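Local coordinates for protein tyrosinase (PDB 5ZRD) that probably oxidises monophenols to catechols and on to quinones at a paired copper centre, as tyrosinases do, at residues V37-L42 with Q106-G111. Sequence-based numbering, arbitrary orientation.
Sequences VGIQAL and QSIVPG
The peptide plane joining Gly38 to Ile39 turns one face to Ile108, whose side chain lies flat over it. Ile108 CG1 is 3.8 Å from Gly38 CA and 3.8 Å from Ile39 N. Farther out, CD1 stands almost directly above the carbonyl carbon, 4.1 Å from Gly38 C. Gly38 O accepts the amide of Ala41 (N to O, 3.1 Å), a bond within the helix turn. The lack of a side chain on Gly38 allows the close approach: its CA is 5.9 Å from that of Ile108, and the second branch, Ile108 CG2, rests 4.0 Å from Gly38 CA.

Two side chains also touch Ile108. Ile39 meets it across, at about a right angle, with CG2 3.9 Å from Ile108 CG1, while the end of the Ile39 side chain leads away from the contact; the residue also packs on Leu101, Ala104 and Leu105 of helix 90-108. Leu42 comes tip to tip, its CD1 toward Ile108 CD1. Chi1 of -55° sets CG1 of Ile108 anti to its own carbonyl carbon, and chi2 of -39° then swings CD1 over the Gly38 carbonyl carbon. Side chain meets side chain through carbon alone, but Ile108 also packs on a peptide group; the two segments bury a modest 155 Å² together.

The arrangement is characteristic of close helix-helix packing at a glycine. Here it joins the C-terminal ends of helices 27-41 and 90-108, at the periphery of the tyrosinase fold; the latter helix carries the copper ligand His94 farther back.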
ATOM      1  N   VAL A  37     -11.710  40.707  16.159  1.00 37.22           N
ATOM      2  CA  VAL A  37     -10.297  41.028  16.479  1.00 39.73           C
ATOM      3  C   VAL A  37      -9.784  40.019  17.518  1.00 38.32           C
ATOM      4  O   VAL A  37      -8.750  39.374  17.345  1.00 36.73           O
ATOM      5  CB  VAL A  37     -10.141  42.488  16.954  1.00 42.53           C
ATOM      6  CG1 VAL A  37      -8.720  42.766  17.425  1.00 42.33           C
ATOM      7  CG2 VAL A  37     -10.539  43.479  15.867  1.00 39.44           C
ATOM      8  N   GLY A  38     -10.560  39.799  18.563  1.00 38.53           N
ATOM      9  CA  GLY A  38     -10.126  38.890  19.622  1.00 39.81           C
ATOM     10  C   GLY A  38      -9.887  37.466  19.153  1.00 38.05           C
ATOM     11  O   GLY A  38      -8.875  36.856  19.525  1.00 45.28           O
ATOM     12  N   ILE A  39     -10.798  36.887  18.360  1.00 44.92           N
ATOM     13  CA  ILE A  39     -10.595  35.457  17.943  1.00 39.76           C
ATOM     14  C   ILE A  39      -9.444  35.375  16.938  1.00 33.85           C
ATOM     15  O   ILE A  39      -8.739  34.368  16.881  1.00 33.29           O
ATOM     16  CB  ILE A  39     -11.891  34.767  17.441  1.00 46.55           C
ATOM     17  CG1 ILE A  39     -12.442  35.330  16.125  1.00 46.76           C
ATOM     18  CG2 ILE A  39     -12.968  34.765  18.528  1.00 45.21           C
ATOM     19  CD1 ILE A  39     -13.397  34.370  15.400  1.00 46.53           C
ATOM     20  N   GLN A  40      -9.216  36.443  16.178  1.00 32.78           N
ATOM     21  CA  GLN A  40      -8.078  36.458  15.234  1.00 34.59           C
ATOM     22  C   GLN A  40      -6.757  36.540  16.010  1.00 39.50           C
ATOM     23  O   GLN A  40      -5.754  36.086  15.495  1.00 38.94           O
ATOM     24  CB  GLN A  40      -8.243  37.579  14.200  1.00 31.88           C
ATOM     25  CG  GLN A  40      -9.198  37.169  13.090  1.00 32.83           C
ATOM     26  CD  GLN A  40      -9.500  38.175  12.011  1.00 35.06           C
ATOM     27  OE1 GLN A  40      -8.930  39.264  11.938  1.00 35.70           O
ATOM     28  NE2 GLN A  40     -10.430  37.793  11.147  1.00 33.53           N
ATOM     29  N   ALA A  41      -6.754  37.040  17.257  1.00 38.28           N
ATOM     30  CA  ALA A  41      -5.482  37.238  17.963  1.00 40.28           C
ATOM     31  C   ALA A  41      -5.199  36.060  18.894  1.00 46.20           C
ATOM     32  O   ALA A  41      -4.144  36.004  19.478  1.00 53.37           O
ATOM     33  CB  ALA A  41      -5.501  38.530  18.731  1.00 38.89           C
ATOM     34  N   LEU A  42      -6.105  35.110  19.045  1.00 45.75           N
ATOM     35  CA  LEU A  42      -5.757  33.981  19.890  1.00 46.49           C
ATOM     36  C   LEU A  42      -4.703  33.139  19.180  1.00 45.13           C
ATOM     37  O   LEU A  42      -4.708  33.072  18.002  1.00 39.81           O
ATOM     38  CB  LEU A  42      -7.015  33.167  20.212  1.00 48.40           C
ATOM     39  CG  LEU A  42      -7.935  33.831  21.237  1.00 53.62           C
ATOM     40  CD1 LEU A  42      -9.346  33.259  21.166  1.00 54.51           C
ATOM     41  CD2 LEU A  42      -7.354  33.701  22.652  1.00 49.74           C
ATOM     42  N   GLN A 106     -17.943  34.767  21.480  1.00 39.49           N
ATOM     43  CA  GLN A 106     -18.622  35.094  22.743  1.00 40.72           C
ATOM     44  C   GLN A 106     -17.633  35.041  23.921  1.00 41.23           C
ATOM     45  O   GLN A 106     -17.822  35.717  24.943  1.00 45.91           O
ATOM     46  CB  GLN A 106     -19.801  34.143  22.970  1.00 38.79           C
ATOM     47  CG  GLN A 106     -21.109  34.626  22.358  1.00 38.02           C
ATOM     48  CD  GLN A 106     -22.224  33.608  22.457  1.00 40.62           C
ATOM     49  OE1 GLN A 106     -22.036  32.487  22.941  1.00 43.31           O
ATOM     50  NE2 GLN A 106     -23.401  33.987  21.981  1.00 40.10           N
ATOM     51  N   SER A 107     -16.583  34.252  23.744  1.00 44.31           N
ATOM     52  CA  SER A 107     -15.456  34.174  24.652  1.00 45.65           C
ATOM     53  C   SER A 107     -14.667  35.490  24.689  1.00 44.83           C
ATOM     54  O   SER A 107     -13.955  35.698  25.637  1.00 46.99           O
ATOM     55  CB  SER A 107     -14.535  33.047  24.288  1.00 46.32           C
ATOM     56  OG  SER A 107     -13.700  33.459  23.219  1.00 52.08           O
ATOM     57  N   ILE A 108     -14.757  36.328  23.671  1.00 42.90           N
ATOM     58  CA  ILE A 108     -14.165  37.636  23.688  1.00 39.17           C
ATOM     59  C   ILE A 108     -15.212  38.631  24.177  1.00 44.76           C
ATOM     60  O   ILE A 108     -14.958  39.386  25.106  1.00 46.29           O
ATOM     61  CB  ILE A 108     -13.654  38.034  22.287  1.00 44.02           C
ATOM     62  CG1 ILE A 108     -12.687  37.012  21.673  1.00 41.08           C
ATOM     63  CG2 ILE A 108     -13.064  39.445  22.287  1.00 46.47           C
ATOM     64  CD1 ILE A 108     -11.718  36.385  22.644  1.00 44.89           C
ATOM     65  N   VAL A 109     -16.359  38.680  23.498  1.00 44.54           N
ATOM     66  CA  VAL A 109     -17.443  39.608  23.860  1.00 41.32           C
ATOM     67  C   VAL A 109     -18.679  38.787  24.262  1.00 50.76           C
ATOM     68  O   VAL A 109     -19.378  38.290  23.367  1.00 41.68           O
ATOM     69  CB  VAL A 109     -17.831  40.542  22.709  1.00 39.45           C
ATOM     70  CG1 VAL A 109     -19.030  41.380  23.094  1.00 38.50           C
ATOM     71  CG2 VAL A 109     -16.677  41.410  22.232  1.00 43.06           C
ATOM     72  N   PRO A 110     -18.981  38.683  25.597  1.00 51.97           N
ATOM     73  CA  PRO A 110     -20.110  37.826  26.022  1.00 46.38           C
ATOM     74  C   PRO A 110     -21.468  38.202  25.408  1.00 44.73           C
ATOM     75  O   PRO A 110     -21.774  39.409  25.190  1.00 40.80           O
ATOM     76  CB  PRO A 110     -20.083  37.935  27.560  1.00 52.08           C
ATOM     77  CG  PRO A 110     -18.587  38.005  27.838  1.00 50.12           C
ATOM     78  CD  PRO A 110     -18.132  38.997  26.778  1.00 46.05           C
ATOM     79  N   GLY A 111     -22.251  37.146  25.076  1.00 43.47           N
ATOM     80  CA  GLY A 111     -23.586  37.318  24.464  1.00 45.82           C
ATOM     81  C   GLY A 111     -23.544  38.024  23.105  1.00 43.88           C
ATOM     82  O   GLY A 111     -24.578  38.533  22.642  1.00 45.47           O
TER